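Local coordinates for major capsid protein (Faustovirus, PDB 5J7O) that probably builds the capsid shell of Faustovirus, a large double-stranded DNA virus, as a trimer of double jelly-roll subunits, at residues E445-G450 / F592-T597; V527-H532 / L569-Y574; E535-A538 / Q543-R546. All coordinates share one frame; numbering follows the deposited sequence.

Contact 1. Residues E445-G450 / F592-T597; sequences EFIYLG and FYIEYT
I447 and L449 reach across the interior of a jelly-roll beta sandwich to meet F592 and I594 on the facing sheet. By the order of the strands along the chain, 444-453 is strand D of the B-I-D-G sheet and 592-597 is strand H of the C-H-E-F sheet. Their local axes pass 10.4 Å apart at 31°, and between these two strands the joining is done by side chains. I447 and F592 meet head-on. CG1 of I447 lies anti to its own carbonyl carbon (chi1 -59°), and the extended chain beyond it carries CD1 straight across to the CE1-CZ side of the ring, 3.8 Å from F592 CE1. The other branch, I447 CG2, turns to I594 and lies 4.3 Å from I594 CD1, so a single isoleucine spans two alternate residues of the opposing strand. I594 is forked in the same way, with CD1 facing I447 and CG2 facing L449. L449 and I594 lie side by side, pointing contrary ways, flank against flank. Isoleucine suits the two central places, because I447 and I594 can each use both branches in the interior, while F592, the longer side chain, bridges the wider backbone separation at this end. All four residues are buried. S611 of the neighbouring strand 607-620 lies against both I447 and I594, while V529 packs on F592 within the opposite sheet. At the other end of the row, L449 CD2 touches I594 CG2 at 3.9 Å.

Contact 2. Residues V527-H532 / L569-Y574; sequences VRVKAH and LNFCLY
The side-chain oxygen of N570, next to L569, which packs on V527 and V529, accepts the backbone N-H of C572. N570 OD1 lies 2.9 Å from C572 N with a nearly straight N-H...O angle of 167°, although the donor sits well above the amide plane. This is an Asx turn, and asparagine suits it because a short side chain can reach the backbone two residues ahead; a weak bond from its ND2 to C572 O folds back on the same turn. C572 O also receives Y71 OH of the second subunit, and L573, just beyond, packs on L58 of the third. The turn marks the place where the chain leaves strand 567-570, the G strand of the jelly roll. Before and within this bend, two side chains point back into the sandwich. L569 forks toward strand 526-531, its CD1 resting 3.9 Å from V529 CG2 and its CD2 4.1 Å from V527 CG1. V529 divides its methyl groups in turn: with CG1 anti to the backbone N (chi1 178°), CG2 is left for L569 while CG1 meets F571, 4.1 Å from F571 CZ and near the ring plane, at its edge. Valine, branched at CB, offers two methyls close to its own strand, and the longer side chains of L569 and F571 reach across to them. R528 points away from L569 and makes salt bridges to E535 and E595 on the adjoining strands. Strand 526-531 runs between 592-597 and 534-541, whereas 567-570 is, within this chain, the edge strand of its sheet, beside 444-453.

Contact 3. Residues E535-A538 / Q543-R546; sequences ELYA and QFYR
Y537 and Y545 both turn CG anti to their own carbonyl carbon (chi1 -82° and -55°), and this brings their rings together in a T-shaped pair. The edge of Y545 points at a face of Y537, the centroids 5.2 Å apart and the planes at 70°. Y545 CE1 stands over the rim of the Y537 ring, 3.5 Å from Y537 CD1, and the two side chains run alongside one another with their ends reversed. The phenol oxygen thus passes beyond the ring to the root of its partner, Y545 OH lying 3.2 Å from Y537 CB, a close fit. F544 adopts a different rotamer, CG anti to the backbone N, and lies roughly perpendicular to Y537; its edge comes to Y537, with F544 CE2 4.0 Å from Y537 CE1. F544 also lays CD2 over one face of Y545, so the three rings form a compact cluster, and Y73 of the second subunit meets F544 edge-to-face. Tyrosine suits both central places because its ring packs in the interior while its hydroxyl satisfies a backbone oxygen: Y545 OH bonds to V527 O and Y537 OH to N570 O. These bonds hold the outer end of each ring in place, help limit its movement and tie two strands to the cluster. Y537 also belongs to a classic beta bulge, in which L536 and Y537 both face V529. Strand 534-541, edging the C-H-E-F sheet within this chain, leads straight into helix 542-552, whose I549 packs on both Y537 and F544.

Overall arrangement
All three contacts are buried in the second jelly roll of the chain, their centres 7 to 9 Å apart, yet they differ in position. Contact 1 joins the middles of the two sheets, and its chemistry is purely apolar. Contact 2 joins the same two sheets through their neighbouring strands, 526-531 beside 592-597 and 567-570 beside 444-453; it adds a polar turn that faces other subunits. Contact 3, nested in the loop closed by contact 2, sets a helix against an edge strand with aromatic rings and phenol hydroxyls. Contacts 2 and 3 are clasped by R528-E535 and both touch the second subunit, whereas no other chain touches contact 1.

Contact 1. Residues E445-G450 / F592-T597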
loop_
_atom_site.group_PDB
_atom_site.type_symbol
_atom_site.label_atom_id
_atom_site.label_comp_id
_atom_site.label_asym_id
_atom_site.label_seq_id
_atom_site.Cartn_x
_atom_site.Cartn_y
_atom_site.Cartn_z
ATOM N N GLU B 445 3.430 -19.458 24.201
ATOM C CA GLU B 445 4.272 -18.395 23.662
ATOM C C GLU B 445 3.511 -17.077 23.587
ATOM O O GLU B 445 3.997 -16.041 24.055
ATOM C CB GLU B 445 4.791 -18.781 22.277
ATOM C CG GLU B 445 5.888 -19.825 22.272
ATOM C CD GLU B 445 6.459 -20.045 20.885
ATOM O OE1 GLU B 445 5.675 -20.341 19.958
ATOM O OE2 GLU B 445 7.688 -19.907 20.716
ATOM N N PHE B 446 2.320 -17.099 22.994
ATOM C CA PHE B 446 1.494 -15.906 22.874
ATOM C C PHE B 446 0.055 -16.335 22.620
ATOM O O PHE B 446 -0.237 -17.516 22.418
ATOM C CB PHE B 446 2.003 -14.975 21.768
ATOM C CG PHE B 446 2.445 -15.691 20.524
ATOM C CD1 PHE B 446 3.775 -16.036 20.344
ATOM C CD2 PHE B 446 1.535 -16.009 19.529
ATOM C CE1 PHE B 446 4.187 -16.692 19.201
ATOM C CE2 PHE B 446 1.943 -16.663 18.382
ATOM C CZ PHE B 446 3.271 -17.005 18.219
ATOM N N ILE B 447 -0.846 -15.353 22.643
ATOM C CA ILE B 447 -2.281 -15.594 22.536
ATOM C C ILE B 447 -2.898 -14.532 21.635
ATOM O O ILE B 447 -2.724 -13.332 21.876
ATOM C CB ILE B 447 -2.972 -15.579 23.917
ATOM C CG1 ILE B 447 -2.380 -16.649 24.836
ATOM C CG2 ILE B 447 -4.474 -15.770 23.768
ATOM C CD1 ILE B 447 -2.956 -16.643 26.238
ATOM N N TYR B 448 -3.619 -14.969 20.603
ATOM C CA TYR B 448 -4.445 -14.061 19.819
ATOM C C TYR B 448 -5.775 -13.854 20.537
ATOM O O TYR B 448 -6.403 -14.821 20.980
ATOM C CB TYR B 448 -4.687 -14.615 18.414
ATOM C CG TYR B 448 -3.445 -15.038 17.659
ATOM C CD1 TYR B 448 -3.108 -16.380 17.541
ATOM C CD2 TYR B 448 -2.623 -14.101 17.046
ATOM C CE1 TYR B 448 -1.982 -16.778 16.845
ATOM C CE2 TYR B 448 -1.491 -14.489 16.347
ATOM C CZ TYR B 448 -1.177 -15.829 16.250
ATOM O OH TYR B 448 -0.055 -16.224 15.557
ATOM N N LEU B 449 -6.205 -12.599 20.655
ATOM C CA LEU B 449 -7.389 -12.265 21.435
ATOM C C LEU B 449 -8.340 -11.393 20.628
ATOM O O LEU B 449 -7.918 -10.573 19.806
ATOM C CB LEU B 449 -7.014 -11.549 22.742
ATOM C CG LEU B 449 -8.167 -11.238 23.701
ATOM C CD1 LEU B 449 -8.822 -12.523 24.190
ATOM C CD2 LEU B 449 -7.696 -10.390 24.872
ATOM N N GLY B 450 -9.632 -11.580 20.878
ATOM C CA GLY B 450 -10.655 -10.756 20.266
ATOM C C GLY B 450 -11.988 -10.968 20.947
ATOM O O GLY B 450 -12.230 -12.004 21.574
ATOM N N PHE B 592 -5.399 -19.785 34.498
ATOM C CA PHE B 592 -5.060 -18.656 33.641
ATOM C C PHE B 592 -6.312 -17.835 33.366
ATOM O O PHE B 592 -7.353 -18.391 33.001
ATOM C CB PHE B 592 -4.447 -19.161 32.332
ATOM C CG PHE B 592 -3.746 -18.105 31.532
ATOM C CD1 PHE B 592 -4.452 -17.289 30.664
ATOM C CD2 PHE B 592 -2.375 -17.949 31.627
ATOM C CE1 PHE B 592 -3.803 -16.325 29.919
ATOM C CE2 PHE B 592 -1.719 -16.988 30.884
ATOM C CZ PHE B 592 -2.434 -16.177 30.027
ATOM N N TYR B 593 -6.209 -16.515 33.524
ATOM C CA TYR B 593 -7.354 -15.627 33.371
ATOM C C TYR B 593 -7.016 -14.472 32.441
ATOM O O TYR B 593 -5.961 -13.845 32.577
ATOM C CB TYR B 593 -7.816 -15.079 34.725
ATOM C CG TYR B 593 -8.531 -16.099 35.578
ATOM C CD1 TYR B 593 -7.819 -16.970 36.390
ATOM C CD2 TYR B 593 -9.916 -16.191 35.570
ATOM C CE1 TYR B 593 -8.468 -17.905 37.172
ATOM C CE2 TYR B 593 -10.573 -17.123 36.347
ATOM C CZ TYR B 593 -9.844 -17.978 37.146
ATOM O OH TYR B 593 -10.494 -18.908 37.923
ATOM N N ILE B 594 -7.918 -14.201 31.501
ATOM C CA ILE B 594 -7.881 -13.001 30.673
ATOM C C ILE B 594 -9.066 -12.139 31.081
ATOM O O ILE B 594 -10.223 -12.565 30.962
ATOM C CB ILE B 594 -7.931 -13.335 29.174
ATOM C CG1 ILE B 594 -6.691 -14.129 28.758
ATOM C CG2 ILE B 594 -8.057 -12.063 28.349
ATOM C CD1 ILE B 594 -6.693 -14.540 27.301
ATOM N N GLU B 595 -8.785 -10.936 31.568
ATOM C CA GLU B 595 -9.808 -10.027 32.065
ATOM C C GLU B 595 -9.968 -8.868 31.092
ATOM O O GLU B 595 -8.975 -8.301 30.628
ATOM C CB GLU B 595 -9.444 -9.509 33.456
ATOM C CG GLU B 595 -9.104 -10.611 34.442
ATOM C CD GLU B 595 -8.710 -10.075 35.801
ATOM O OE1 GLU B 595 -8.260 -10.875 36.648
ATOM O OE2 GLU B 595 -8.850 -8.853 36.023
ATOM N N TYR B 596 -11.217 -8.520 30.791
ATOM C CA TYR B 596 -11.519 -7.468 29.835
ATOM C C TYR B 596 -12.545 -6.511 30.424
ATOM O O TYR B 596 -13.308 -6.858 31.329
ATOM C CB TYR B 596 -12.059 -8.042 28.515
ATOM C CG TYR B 596 -13.483 -8.550 28.614
ATOM C CD1 TYR B 596 -14.563 -7.715 28.344
ATOM C CD2 TYR B 596 -13.747 -9.862 28.982
ATOM C CE1 TYR B 596 -15.861 -8.170 28.443
ATOM C CE2 TYR B 596 -15.044 -10.328 29.077
ATOM C CZ TYR B 596 -16.096 -9.478 28.807
ATOM O OH TYR B 596 -17.390 -9.935 28.901
ATOM N N THR B 597 -12.558 -5.297 29.881
ATOM C CA THR B 597 -13.646 -4.351 30.076
ATOM C C THR B 597 -14.101 -3.872 28.706
ATOM O O THR B 597 -13.280 -3.685 27.803
ATOM C CB THR B 597 -13.230 -3.160 30.949
ATOM O OG1 THR B 597 -11.959 -2.664 30.515
ATOM C CG2 THR B 597 -13.142 -3.575 32.408
#

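Contact 2. Residues V527-H532 / L569-Y574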
loop_
_atom_site.group_PDB
_atom_site.type_symbol
_atom_site.label_atom_id
_atom_site.label_comp_id
_atom_site.label_asym_id
_atom_site.label_seq_id
_atom_site.Cartn_x
_atom_site.Cartn_y
_atom_site.Cartn_z
ATOM N N VAL B 527 -7.402 -4.905 28.800
ATOM C CA VAL B 527 -7.151 -6.333 28.976
ATOM C C VAL B 527 -6.109 -6.513 30.076
ATOM O O VAL B 527 -5.148 -5.747 30.169
ATOM C CB VAL B 527 -6.693 -7.005 27.663
ATOM C CG1 VAL B 527 -6.255 -8.443 27.910
ATOM C CG2 VAL B 527 -7.812 -6.974 26.637
ATOM N N ARG B 528 -6.320 -7.528 30.913
ATOM C CA ARG B 528 -5.404 -7.889 31.987
ATOM C C ARG B 528 -5.184 -9.394 31.954
ATOM O O ARG B 528 -6.114 -10.157 31.680
ATOM C CB ARG B 528 -5.960 -7.451 33.351
ATOM C CG ARG B 528 -5.100 -7.813 34.553
ATOM C CD ARG B 528 -5.507 -6.983 35.761
ATOM N NE ARG B 528 -6.050 -7.791 36.848
ATOM C CZ ARG B 528 -5.405 -8.049 37.982
ATOM N NH1 ARG B 528 -4.186 -7.569 38.177
ATOM N NH2 ARG B 528 -5.977 -8.794 38.918
ATOM N N VAL B 529 -3.950 -9.817 32.217
ATOM C CA VAL B 529 -3.574 -11.227 32.177
ATOM C C VAL B 529 -3.097 -11.633 33.564
ATOM O O VAL B 529 -2.082 -11.122 34.053
ATOM C CB VAL B 529 -2.494 -11.501 31.119
ATOM C CG1 VAL B 529 -2.105 -12.965 31.137
ATOM C CG2 VAL B 529 -2.992 -11.093 29.739
ATOM N N LYS B 530 -3.824 -12.557 34.189
ATOM C CA LYS B 530 -3.549 -13.001 35.550
ATOM C C LYS B 530 -3.502 -14.522 35.567
ATOM O O LYS B 530 -4.472 -15.177 35.173
ATOM C CB LYS B 530 -4.617 -12.482 36.517
ATOM C CG LYS B 530 -4.457 -12.947 37.951
ATOM C CD LYS B 530 -5.611 -12.451 38.805
ATOM C CE LYS B 530 -5.443 -12.858 40.256
ATOM N NZ LYS B 530 -6.555 -12.342 41.102
ATOM N N ALA B 531 -2.381 -15.079 36.023
ATOM C CA ALA B 531 -2.175 -16.521 36.013
ATOM C C ALA B 531 -1.551 -16.959 37.329
ATOM O O ALA B 531 -0.511 -16.427 37.728
ATOM C CB ALA B 531 -1.284 -16.943 34.840
ATOM N N HIS B 532 -2.182 -17.936 37.986
ATOM C CA HIS B 532 -1.715 -18.458 39.272
ATOM C C HIS B 532 -1.600 -17.336 40.303
ATOM O O HIS B 532 -0.650 -17.283 41.088
ATOM C CB HIS B 532 -0.386 -19.201 39.117
ATOM C CG HIS B 532 -0.141 -20.244 40.163
ATOM N ND1 HIS B 532 -0.946 -21.353 40.313
ATOM C CD2 HIS B 532 0.830 -20.355 41.101
ATOM C CE1 HIS B 532 -0.487 -22.098 41.303
ATOM N NE2 HIS B 532 0.589 -21.514 41.798
ATOM N N LEU B 569 -1.239 -10.987 22.874
ATOM C CA LEU B 569 -0.662 -11.086 24.212
ATOM C C LEU B 569 0.629 -11.893 24.119
ATOM O O LEU B 569 0.591 -13.116 23.973
ATOM C CB LEU B 569 -1.644 -11.742 25.180
ATOM C CG LEU B 569 -3.129 -11.376 25.107
ATOM C CD1 LEU B 569 -3.923 -12.192 26.118
ATOM C CD2 LEU B 569 -3.347 -9.895 25.338
ATOM N N ASN B 570 1.768 -11.215 24.226
ATOM C CA ASN B 570 3.066 -11.832 23.980
ATOM C C ASN B 570 3.740 -12.236 25.286
ATOM O O ASN B 570 3.673 -11.515 26.286
ATOM C CB ASN B 570 3.975 -10.880 23.200
ATOM C CG ASN B 570 5.302 -11.512 22.834
ATOM O OD1 ASN B 570 5.441 -12.735 22.823
ATOM N ND2 ASN B 570 6.287 -10.677 22.526
ATOM N N PHE B 571 4.402 -13.397 25.263
ATOM C CA PHE B 571 5.147 -13.897 26.412
ATOM C C PHE B 571 6.542 -14.382 26.033
ATOM O O PHE B 571 7.242 -14.945 26.884
ATOM C CB PHE B 571 4.377 -15.026 27.106
ATOM C CG PHE B 571 2.952 -14.682 27.416
ATOM C CD1 PHE B 571 2.639 -13.891 28.509
ATOM C CD2 PHE B 571 1.924 -15.148 26.614
ATOM C CE1 PHE B 571 1.326 -13.575 28.798
ATOM C CE2 PHE B 571 0.610 -14.834 26.898
ATOM C CZ PHE B 571 0.310 -14.046 27.991
ATOM N N CYS B 572 6.959 -14.190 24.785
ATOM C CA CYS B 572 8.297 -14.544 24.338
ATOM C C CYS B 572 8.943 -13.331 23.682
ATOM O O CYS B 572 8.271 -12.361 23.323
ATOM C CB CYS B 572 8.276 -15.726 23.358
ATOM S SG CYS B 572 7.441 -15.383 21.794
ATOM N N LEU B 573 10.266 -13.399 23.527
ATOM C CA LEU B 573 10.997 -12.274 22.956
ATOM C C LEU B 573 10.907 -12.236 21.437
ATOM O O LEU B 573 10.963 -11.151 20.847
ATOM C CB LEU B 573 12.464 -12.322 23.384
ATOM C CG LEU B 573 12.772 -11.933 24.829
ATOM C CD1 LEU B 573 14.263 -12.043 25.102
ATOM C CD2 LEU B 573 12.274 -10.525 25.118
ATOM N N TYR B 574 10.770 -13.388 20.786
ATOM C CA TYR B 574 10.803 -13.471 19.325
ATOM C C TYR B 574 9.683 -14.371 18.830
ATOM O O TYR B 574 9.917 -15.503 18.387
ATOM C CB TYR B 574 12.171 -13.965 18.849
ATOM C CG TYR B 574 13.305 -13.138 19.402
ATOM C CD1 TYR B 574 13.596 -11.889 18.873
ATOM C CD2 TYR B 574 14.070 -13.594 20.466
ATOM C CE1 TYR B 574 14.624 -11.121 19.379
ATOM C CE2 TYR B 574 15.102 -12.834 20.980
ATOM C CZ TYR B 574 15.374 -11.598 20.432
ATOM O OH TYR B 574 16.401 -10.835 20.938
#

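Contact 3. Residues E535-A538 / Q543-R546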
loop_
_atom_site.group_PDB
_atom_site.type_symbol
_atom_site.label_atom_id
_atom_site.label_comp_id
_atom_site.label_asym_id
_atom_site.label_seq_id
_atom_site.Cartn_x
_atom_site.Cartn_y
_atom_site.Cartn_z
ATOM N N GLU B 535 0.347 -11.372 38.204
ATOM C CA GLU B 535 0.074 -10.425 37.129
ATOM C C GLU B 535 1.176 -10.539 36.082
ATOM O O GLU B 535 2.324 -10.161 36.332
ATOM C CB GLU B 535 -0.017 -9.006 37.682
ATOM C CG GLU B 535 -0.857 -8.062 36.844
ATOM C CD GLU B 535 -1.029 -6.708 37.502
ATOM O OE1 GLU B 535 -0.019 -5.988 37.656
ATOM O OE2 GLU B 535 -2.170 -6.371 37.879
ATOM N N LEU B 536 0.830 -11.081 34.916
ATOM C CA LEU B 536 1.735 -11.069 33.776
ATOM C C LEU B 536 1.502 -9.855 32.890
ATOM O O LEU B 536 2.433 -9.392 32.220
ATOM C CB LEU B 536 1.571 -12.356 32.965
ATOM C CG LEU B 536 1.672 -13.626 33.812
ATOM C CD1 LEU B 536 1.426 -14.866 32.972
ATOM C CD2 LEU B 536 3.028 -13.700 34.501
ATOM N N TYR B 537 0.277 -9.337 32.882
ATOM C CA TYR B 537 -0.052 -8.070 32.244
ATOM C C TYR B 537 -1.036 -7.340 33.139
ATOM O O TYR B 537 -2.108 -7.873 33.443
ATOM C CB TYR B 537 -0.655 -8.275 30.851
ATOM C CG TYR B 537 0.360 -8.488 29.758
ATOM C CD1 TYR B 537 1.032 -7.415 29.189
ATOM C CD2 TYR B 537 0.640 -9.762 29.283
ATOM C CE1 TYR B 537 1.959 -7.604 28.184
ATOM C CE2 TYR B 537 1.565 -9.962 28.279
ATOM C CZ TYR B 537 2.222 -8.880 27.732
ATOM O OH TYR B 537 3.145 -9.075 26.732
ATOM N N ALA B 538 -0.677 -6.134 33.564
ATOM C CA ALA B 538 -1.615 -5.301 34.296
ATOM C C ALA B 538 -2.755 -4.876 33.370
ATOM O O ALA B 538 -2.769 -5.173 32.172
ATOM C CB ALA B 538 -0.902 -4.089 34.889
ATOM N N GLN B 543 -5.192 -0.768 22.933
ATOM C CA GLN B 543 -4.224 -0.368 21.918
ATOM C C GLN B 543 -2.806 -0.803 22.268
ATOM O O GLN B 543 -1.963 -0.898 21.368
ATOM C CB GLN B 543 -4.266 1.146 21.711
ATOM C CG GLN B 543 -3.854 1.941 22.930
ATOM C CD GLN B 543 -3.938 3.437 22.712
ATOM O OE1 GLN B 543 -4.563 4.152 23.493
ATOM N NE2 GLN B 543 -3.301 3.921 21.652
ATOM N N PHE B 544 -2.522 -1.059 23.547
ATOM C CA PHE B 544 -1.214 -1.585 23.923
ATOM C C PHE B 544 -0.976 -2.954 23.297
ATOM O O PHE B 544 0.120 -3.236 22.798
ATOM C CB PHE B 544 -1.097 -1.660 25.447
ATOM C CG PHE B 544 0.250 -2.119 25.938
ATOM C CD1 PHE B 544 1.282 -1.212 26.118
ATOM C CD2 PHE B 544 0.479 -3.454 26.235
ATOM C CE1 PHE B 544 2.520 -1.629 26.573
ATOM C CE2 PHE B 544 1.714 -3.876 26.692
ATOM C CZ PHE B 544 2.736 -2.962 26.861
ATOM N N TYR B 545 -1.997 -3.813 23.304
ATOM C CA TYR B 545 -1.867 -5.145 22.728
ATOM C C TYR B 545 -2.087 -5.165 21.222
ATOM O O TYR B 545 -1.583 -6.071 20.549
ATOM C CB TYR B 545 -2.853 -6.109 23.389
ATOM C CG TYR B 545 -2.738 -6.178 24.892
ATOM C CD1 TYR B 545 -1.714 -6.895 25.499
ATOM C CD2 TYR B 545 -3.658 -5.534 25.707
ATOM C CE1 TYR B 545 -1.611 -6.966 26.874
ATOM C CE2 TYR B 545 -3.560 -5.596 27.083
ATOM C CZ TYR B 545 -2.536 -6.315 27.660
ATOM O OH TYR B 545 -2.441 -6.378 29.031
ATOM N N ARG B 546 -2.831 -4.203 20.678
ATOM C CA ARG B 546 -3.084 -4.181 19.245
ATOM C C ARG B 546 -1.987 -3.466 18.470
ATOM O O ARG B 546 -1.576 -3.935 17.404
ATOM C CB ARG B 546 -4.428 -3.510 18.953
ATOM C CG ARG B 546 -4.742 -3.398 17.470
ATOM C CD ARG B 546 -5.874 -2.422 17.239
ATOM N NE ARG B 546 -5.505 -1.069 17.640
ATOM C CZ ARG B 546 -6.357 -0.183 18.144
ATOM N NH1 ARG B 546 -7.627 -0.515 18.326
ATOM N NH2 ARG B 546 -5.936 1.028 18.479
#